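Local coordinates for hypothetical protein Atu1826 (Agrobacterium tumefaciens, PDB 2I3D), which is of unknown function but is probably an alpha/beta hydrolase that works through a serine nucleophile, at residues G37-S42 against L111-S116; A153-T158 against A210-N215; F97-G102 against G132-M137. All blocks are in the same frame, centred on the assembly; numbering follows the deposited sequence. Where two conformers were deposited one is given.

Contact 1. Residues G37-S42 against L111-S116; sequences GRYQPS and LDWVQS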
# COMPACT_ATOMS: atom_id res chain seq x y z
N GLY B 37 1.90 -14.15 -9.82
CA GLY B 37 1.29 -14.44 -8.50
C GLY B 37 2.29 -14.78 -7.42
O GLY B 37 3.51 -14.86 -7.69
N ARG B 38 1.76 -14.90 -6.19
CA ARG B 38 2.49 -15.39 -5.03
C ARG B 38 1.63 -16.45 -4.40
O ARG B 38 0.46 -16.20 -4.08
CB ARG B 38 2.76 -14.26 -4.01
CG ARG B 38 3.63 -13.14 -4.56
CD ARG B 38 5.04 -13.65 -4.90
NE ARG B 38 5.89 -12.58 -5.43
CZ ARG B 38 6.17 -12.39 -6.72
NH1 ARG B 38 5.71 -13.21 -7.65
NH2 ARG B 38 6.95 -11.38 -7.08
N TYR B 39 2.21 -17.63 -4.21
CA TYR B 39 1.49 -18.85 -3.92
C TYR B 39 2.11 -19.59 -2.75
O TYR B 39 3.32 -19.84 -2.75
CB TYR B 39 1.56 -19.71 -5.17
CG TYR B 39 1.23 -21.17 -5.03
CD1 TYR B 39 -0.03 -21.61 -4.63
CD2 TYR B 39 2.20 -22.14 -5.37
CE1 TYR B 39 -0.32 -23.00 -4.55
CE2 TYR B 39 1.91 -23.50 -5.31
CZ TYR B 39 0.66 -23.93 -4.90
OH TYR B 39 0.41 -25.29 -4.84
N GLN B 40 1.30 -19.93 -1.76
CA GLN B 40 1.74 -20.75 -0.62
C GLN B 40 0.80 -21.93 -0.41
O GLN B 40 -0.31 -21.75 0.12
CB GLN B 40 1.80 -19.97 0.69
CG GLN B 40 2.73 -18.76 0.69
CD GLN B 40 4.15 -19.11 1.09
OE1 GLN B 40 5.08 -18.30 0.90
NE2 GLN B 40 4.34 -20.31 1.64
N PRO B 41 1.24 -23.14 -0.80
CA PRO B 41 0.34 -24.27 -0.60
C PRO B 41 0.23 -24.67 0.87
O PRO B 41 1.18 -24.51 1.65
CB PRO B 41 0.98 -25.40 -1.43
CG PRO B 41 2.45 -25.09 -1.40
CD PRO B 41 2.53 -23.55 -1.39
N SER B 42 -0.92 -25.20 1.25
CA SER B 42 -1.09 -25.71 2.59
C SER B 42 -0.25 -26.96 2.87
O SER B 42 -0.08 -27.84 1.99
CB SER B 42 -2.55 -26.07 2.86
OG SER B 42 -2.69 -26.52 4.21
N LEU B 111 -8.08 -19.09 -9.83
CA LEU B 111 -8.73 -20.14 -9.04
C LEU B 111 -8.62 -21.52 -9.71
O LEU B 111 -8.29 -22.51 -9.04
CB LEU B 111 -10.19 -19.79 -8.72
CG LEU B 111 -10.87 -20.77 -7.76
CD1 LEU B 111 -10.06 -21.16 -6.46
CD2 LEU B 111 -12.25 -20.21 -7.38
N ASP B 112 -8.81 -21.55 -11.03
CA ASP B 112 -8.66 -22.83 -11.79
C ASP B 112 -7.24 -23.38 -11.64
O ASP B 112 -7.03 -24.60 -11.44
CB ASP B 112 -8.93 -22.61 -13.29
CG ASP B 112 -10.40 -22.35 -13.60
OD1 ASP B 112 -11.31 -22.59 -12.77
OD2 ASP B 112 -10.64 -21.94 -14.75
N TRP B 113 -6.25 -22.49 -11.76
CA TRP B 113 -4.85 -22.88 -11.64
C TRP B 113 -4.54 -23.51 -10.28
O TRP B 113 -3.97 -24.64 -10.22
CB TRP B 113 -3.96 -21.70 -11.92
CG TRP B 113 -2.51 -21.98 -11.81
CD1 TRP B 113 -1.71 -22.54 -12.77
CD2 TRP B 113 -1.68 -21.72 -10.68
NE1 TRP B 113 -0.41 -22.62 -12.31
CE2 TRP B 113 -0.37 -22.13 -11.03
CE3 TRP B 113 -1.90 -21.16 -9.42
CZ2 TRP B 113 0.71 -22.01 -10.15
CZ3 TRP B 113 -0.82 -21.04 -8.53
CH2 TRP B 113 0.47 -21.47 -8.91
N VAL B 114 -4.94 -22.85 -9.18
CA VAL B 114 -4.69 -23.40 -7.84
C VAL B 114 -5.44 -24.72 -7.68
O VAL B 114 -4.89 -25.70 -7.17
CB VAL B 114 -5.06 -22.42 -6.67
CG1 VAL B 114 -4.60 -23.00 -5.30
CG2 VAL B 114 -4.44 -21.10 -6.87
N GLN B 115 -6.67 -24.77 -8.17
CA GLN B 115 -7.44 -26.00 -8.09
C GLN B 115 -6.85 -27.15 -8.92
O GLN B 115 -6.99 -28.32 -8.55
CB GLN B 115 -8.89 -25.73 -8.47
CG GLN B 115 -9.67 -25.02 -7.37
CD GLN B 115 -11.08 -24.67 -7.80
OE1 GLN B 115 -11.44 -24.77 -8.99
NE2 GLN B 115 -11.91 -24.27 -6.84
N SER B 116 -6.21 -26.83 -10.04
CA SER B 116 -5.51 -27.87 -10.85
C SER B 116 -4.37 -28.49 -10.03
O SER B 116 -4.09 -29.69 -10.17
CB SER B 116 -5.05 -27.33 -12.22
OG SER B 116 -3.88 -26.48 -12.15
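The backbone O of Trp113 accepts a hydrogen bond from Ser116 OG at 2.7 Å. The donor is tilted a little from the carbonyl plane. This bond folds the serine side chain back onto the helix, three residues after the tryptophan. The indole of the same residue makes the main contact with Tyr39. Trp113 CG is anti to the backbone N (chi1 179°), which sends the indole out from the helix, roughly across its axis, so that the six-membered ring reaches the strand. The outer corner of that ring, CZ3 and CH2, then enters over one face of the tyrosine. Trp113 CH2 comes to 4.0 Å from Tyr39 CG, and Trp113 CZ3 meets Tyr39 CD1 at the same distance. The pair is T-shaped (edge-to-face), with centroids 5.2 Å apart and planes at 72°. The indole supplies the edge. It lies toward the CG end of the phenol ring and not over its middle. Pro41 CD covers the opposite face, so the tyrosine ring is held between the two residues.

This joins helix 101-117 to strand 33-40, near one end of the mixed sheet of the alpha/beta hydrolase fold. Strand 33-40 runs antiparallel to both of its neighbours, 25-30 and 81-85. Val114 adds a looser apolar contact, with its CG1 4.3 Å from Tyr39 CE1. The same valine reaches Thr81 and Leu83 on strand 81-85. Trp113 also stacks on Phe28 of strand 25-30, and Asp112 is salt-bridged to Arg143.

Contact 2. Residues A153-T158 against A210-N215; sequences APQPNT and ANHFFN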
# COMPACT_ATOMS: atom_id res chain seq x y z
N ALA B 153 -13.75 -2.60 2.10
CA ALA B 153 -13.98 -1.31 1.39
C ALA B 153 -14.64 -1.48 0.01
O ALA B 153 -14.15 -0.92 -0.97
CB ALA B 153 -12.66 -0.49 1.21
N PRO B 154 -15.78 -2.17 -0.05
CA PRO B 154 -16.46 -2.30 -1.35
C PRO B 154 -17.03 -0.93 -1.82
O PRO B 154 -17.25 -0.04 -0.96
CB PRO B 154 -17.59 -3.28 -1.03
CG PRO B 154 -17.98 -2.94 0.40
CD PRO B 154 -16.59 -2.68 1.07
N GLN B 155 -17.27 -0.73 -3.13
CA GLN B 155 -17.60 0.59 -3.65
C GLN B 155 -18.90 0.45 -4.43
O GLN B 155 -18.92 0.52 -5.66
CB GLN B 155 -16.51 1.09 -4.61
CG GLN B 155 -15.11 1.15 -4.04
CD GLN B 155 -14.11 1.06 -5.18
OE1 GLN B 155 -13.48 2.06 -5.61
NE2 GLN B 155 -13.97 -0.15 -5.69
N PRO B 156 -20.02 0.22 -3.72
CA PRO B 156 -21.28 -0.02 -4.48
C PRO B 156 -21.92 1.24 -5.12
O PRO B 156 -22.93 1.13 -5.84
CB PRO B 156 -22.25 -0.55 -3.40
CG PRO B 156 -21.69 0.01 -2.04
CD PRO B 156 -20.17 0.11 -2.26
N ASN B 157 -21.33 2.41 -4.86
CA ASN B 157 -21.69 3.64 -5.55
C ASN B 157 -20.95 3.78 -6.89
O ASN B 157 -21.37 4.56 -7.72
CB ASN B 157 -21.40 4.88 -4.63
CG ASN B 157 -19.93 4.97 -4.15
OD1 ASN B 157 -19.24 3.96 -4.03
ND2 ASN B 157 -19.43 6.22 -3.92
N THR B 158 -19.85 3.03 -7.07
CA THR B 158 -19.01 3.12 -8.28
C THR B 158 -19.14 1.89 -9.18
O THR B 158 -19.04 2.01 -10.43
CB THR B 158 -17.51 3.23 -7.84
OG1 THR B 158 -17.36 4.33 -6.94
CG2 THR B 158 -16.59 3.35 -9.07
N ALA B 210 -11.52 5.12 9.99
CA ALA B 210 -10.81 4.54 8.83
C ALA B 210 -11.28 5.20 7.51
O ALA B 210 -12.47 5.36 7.29
CB ALA B 210 -11.01 3.04 8.76
N ASN B 211 -10.33 5.58 6.65
CA ASN B 211 -10.67 6.03 5.32
C ASN B 211 -10.66 4.85 4.35
O ASN B 211 -10.64 3.71 4.81
CB ASN B 211 -9.80 7.23 4.86
CG ASN B 211 -8.31 6.90 4.77
OD1 ASN B 211 -7.43 7.85 4.57
ND2 ASN B 211 -7.98 5.64 4.87
N HIS B 212 -10.70 5.12 3.03
CA HIS B 212 -10.72 4.01 2.06
C HIS B 212 -9.46 3.16 2.13
O HIS B 212 -9.45 2.01 1.72
CB HIS B 212 -10.91 4.52 0.63
CG HIS B 212 -11.34 3.47 -0.34
ND1 HIS B 212 -12.59 2.86 -0.27
CD2 HIS B 212 -10.72 2.92 -1.41
CE1 HIS B 212 -12.69 1.96 -1.23
NE2 HIS B 212 -11.58 1.99 -1.96
N PHE B 213 -8.39 3.77 2.63
CA PHE B 213 -7.05 3.14 2.71
C PHE B 213 -6.72 2.64 4.12
O PHE B 213 -5.66 2.06 4.33
CB PHE B 213 -6.05 4.16 2.22
CG PHE B 213 -6.52 4.82 0.96
CD1 PHE B 213 -6.55 4.09 -0.22
CD2 PHE B 213 -7.08 6.08 1.00
CE1 PHE B 213 -7.05 4.66 -1.41
CE2 PHE B 213 -7.60 6.67 -0.17
CZ PHE B 213 -7.58 5.95 -1.38
N PHE B 214 -7.71 2.72 5.02
CA PHE B 214 -7.51 2.33 6.43
C PHE B 214 -6.21 2.95 6.96
O PHE B 214 -5.50 2.32 7.76
CB PHE B 214 -7.54 0.82 6.58
CG PHE B 214 -8.87 0.25 6.22
CD1 PHE B 214 -9.85 0.08 7.21
CD2 PHE B 214 -9.17 -0.02 4.88
CE1 PHE B 214 -11.16 -0.43 6.86
CE2 PHE B 214 -10.43 -0.50 4.53
CZ PHE B 214 -11.43 -0.69 5.50
N ASN B 215 -5.92 4.20 6.57
CA ASN B 215 -4.68 4.80 7.05
C ASN B 215 -4.72 4.92 8.58
O ASN B 215 -5.63 5.52 9.14
CB ASN B 215 -4.44 6.18 6.43
CG ASN B 215 -4.09 6.10 4.96
OD1 ASN B 215 -3.32 5.22 4.49
ND2 ASN B 215 -4.63 7.03 4.21
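His212 holds its CG anti to the backbone N (chi1 -163°), and this swings the imidazole across to Ala153 and Gln155. Gln155 has its CG beside the backbone N (chi1 -57°) and an extended chain beyond, which runs at about a right angle to the histidine side chain. The carbon CE1 of His212 is the meeting point. His212 CE1 lies 3.2 Å from Ala153 O. The methyl of the same alanine is also close, with Ala153 CB 3.5 Å from His212 CE1. Gln155 CG approaches His212 CE1 to 3.8 Å. Ala153 O is buried and has no polar partner in the model; the ring C-H that faces it may partly ease this. Gln155 OE1 is 4.1 Å from His212 NE2, and the amide and ring planes are 36° apart.

Both ring nitrogens of His212 are engaged elsewhere: NE2 with Ser130 OG and ND1 with Asp179 OD2. This geometry is consistent with a Ser-His-Asp catalytic triad. The histidine stands in a type I turn, in which Phe214 N bonds to Asn211 O at 3.1 Å. Phe214 offers its edge to the alanine, with CE2 4.0 Å from Ala153 CB.

The two loops follow strands 146-152 and 202-207. Pro154 and Pro156 pack on helix 184-195, while Ala153 and Phe213 touch Tyr129 at the end of strand 124-129.

Contact 3. Residues F97-G102 against G132-M137; sequences FDHGAG and GAWIGM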
# COMPACT_ATOMS: atom_id res chain seq x y z
N PHE B 97 -5.64 -3.29 -18.65
CA PHE B 97 -6.70 -3.28 -17.65
C PHE B 97 -8.03 -2.93 -18.33
O PHE B 97 -8.05 -2.21 -19.34
CB PHE B 97 -6.33 -2.31 -16.54
CG PHE B 97 -6.99 -2.64 -15.20
CD1 PHE B 97 -6.37 -3.53 -14.29
CD2 PHE B 97 -8.19 -2.03 -14.87
CE1 PHE B 97 -6.98 -3.82 -13.05
CE2 PHE B 97 -8.80 -2.29 -13.67
CZ PHE B 97 -8.20 -3.17 -12.74
N ASP B 98 -9.12 -3.52 -17.87
CA ASP B 98 -10.41 -3.14 -18.39
C ASP B 98 -11.41 -2.96 -17.24
O ASP B 98 -11.03 -3.08 -16.07
CB ASP B 98 -10.89 -4.11 -19.48
CG ASP B 98 -11.22 -5.50 -18.96
OD1 ASP B 98 -11.87 -5.62 -17.91
OD2 ASP B 98 -10.85 -6.48 -19.63
N HIS B 99 -12.63 -2.59 -17.57
CA HIS B 99 -13.54 -2.10 -16.54
C HIS B 99 -13.83 -3.16 -15.49
O HIS B 99 -14.15 -2.82 -14.36
CB HIS B 99 -14.86 -1.61 -17.14
CG HIS B 99 -15.87 -1.23 -16.10
ND1 HIS B 99 -16.84 -2.11 -15.65
CD2 HIS B 99 -16.03 -0.09 -15.38
CE1 HIS B 99 -17.56 -1.52 -14.70
NE2 HIS B 99 -17.10 -0.29 -14.53
N GLY B 100 -13.68 -4.44 -15.83
CA GLY B 100 -13.91 -5.48 -14.81
C GLY B 100 -14.03 -6.86 -15.38
O GLY B 100 -13.60 -7.82 -14.77
N ALA B 101 -14.67 -7.01 -16.55
CA ALA B 101 -14.82 -8.35 -17.13
C ALA B 101 -13.50 -9.13 -17.23
O ALA B 101 -13.42 -10.34 -16.90
CB ALA B 101 -15.50 -8.28 -18.49
N GLY B 102 -12.45 -8.46 -17.72
CA GLY B 102 -11.16 -9.15 -17.85
C GLY B 102 -10.59 -9.57 -16.50
O GLY B 102 -10.00 -10.64 -16.35
N GLY B 132 -11.03 -5.05 -5.91
CA GLY B 132 -10.88 -6.48 -5.68
C GLY B 132 -12.08 -7.12 -4.98
O GLY B 132 -12.35 -8.29 -5.23
N ALA B 133 -12.79 -6.37 -4.12
CA ALA B 133 -13.96 -6.94 -3.42
C ALA B 133 -15.09 -7.10 -4.45
O ALA B 133 -15.92 -8.02 -4.34
CB ALA B 133 -14.42 -6.02 -2.30
N TRP B 134 -15.19 -6.16 -5.40
CA TRP B 134 -16.23 -6.30 -6.45
C TRP B 134 -15.95 -7.51 -7.34
O TRP B 134 -16.86 -8.35 -7.62
CB TRP B 134 -16.29 -4.99 -7.24
CG TRP B 134 -17.31 -4.94 -8.35
CD1 TRP B 134 -18.67 -5.09 -8.25
CD2 TRP B 134 -17.02 -4.71 -9.74
NE1 TRP B 134 -19.25 -5.00 -9.52
CE2 TRP B 134 -18.26 -4.74 -10.44
CE3 TRP B 134 -15.82 -4.53 -10.46
CZ2 TRP B 134 -18.33 -4.55 -11.83
CZ3 TRP B 134 -15.89 -4.33 -11.81
CH2 TRP B 134 -17.12 -4.33 -12.49
N ILE B 135 -14.70 -7.61 -7.85
CA ILE B 135 -14.34 -8.84 -8.57
C ILE B 135 -14.55 -10.11 -7.70
O ILE B 135 -15.10 -11.12 -8.17
CB ILE B 135 -12.90 -8.78 -9.09
CG1 ILE B 135 -12.67 -7.51 -9.95
CG2 ILE B 135 -12.55 -10.12 -9.85
CD1 ILE B 135 -13.47 -7.51 -11.29
N GLY B 136 -14.17 -10.04 -6.41
CA GLY B 136 -14.32 -11.19 -5.55
C GLY B 136 -15.76 -11.66 -5.40
O GLY B 136 -16.05 -12.87 -5.43
N MSE B 137 -16.67 -10.70 -5.25
CA MSE B 137 -18.07 -11.09 -5.06
C MSE B 137 -18.67 -11.62 -6.38
O MSE B 137 -19.57 -12.47 -6.34
CB MSE B 137 -18.90 -9.98 -4.40
CG MSE B 137 -18.37 -9.66 -2.98
SE MSE B 137 -19.55 -8.59 -1.88
CE MSE B 137 -20.71 -10.05 -1.25
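Gly100 has a backbone conformation that suits glycine (phi 166°, psi -37°), and the indole of Trp134 presses against it. With no side chain in between, Gly100 CA comes to 3.8 Å from Trp134 CZ3. Trp134 extends its CG anti to the backbone N (chi1 -180°), which carries the six-membered ring out from its helix to the 97-102 loop. The carbonyl of His99 meets that ring at its edge, near the ring plane, with His99 O 3.4 Å from Trp134 CZ3. The imidazole follows the same corner, and His99 CE1 lies 3.6 Å from Trp134 CH2. The two side chains cross at about a right angle. Ile135 fills in beside the indole, with its CD1 3.5 Å from Gly100 O.

Gly100 is the N-cap residue of helix 101-117. Asp98 fixes this turn from just upstream. Its OD1 takes Gly100 N at 3.0 Å on the anti lone pair, an Asx turn, and Gly102 N at 2.9 Å on the syn lone pair. One oxygen thus holds the loop and the first turn of the helix together.

Elsewhere, Trp134 NE1 bonds to Asp160 O, and Tyr159 stacks on the indole. Gly132 lies in the first turn of helix 131-142, in a GxSxG sequence that probably forms the nucleophile elbow after strand 124-129. Ile135 leans on Glu103 and Ala107 of helix 101-117, while Ala133 and Met137, a selenomethionine here, turn to strand 146-152.

Overall arrangement
Along the chain, contacts 1 and 3 alternate their segments, and both close before contact 2 opens. Contacts 1 and 3 share helix 101-117: contact 3 engages its N-terminal end and contact 1 its C-terminal part. Their centres are 19 Å apart. Contact 2 lies on the opposite side of the chain's centre from contact 1, with centres 27 Å apart. Contacts 2 and 3 are closer, at 15 Å between centres and about 4 Å between nearest atoms, without touching. Contact 3 includes the start of the helix after the probable nucleophile elbow, and contact 2 holds the probable catalytic histidine. Contact 1 lies toward the antiparallel side of the sheet, its nearest atoms about 8 Å from contact 3.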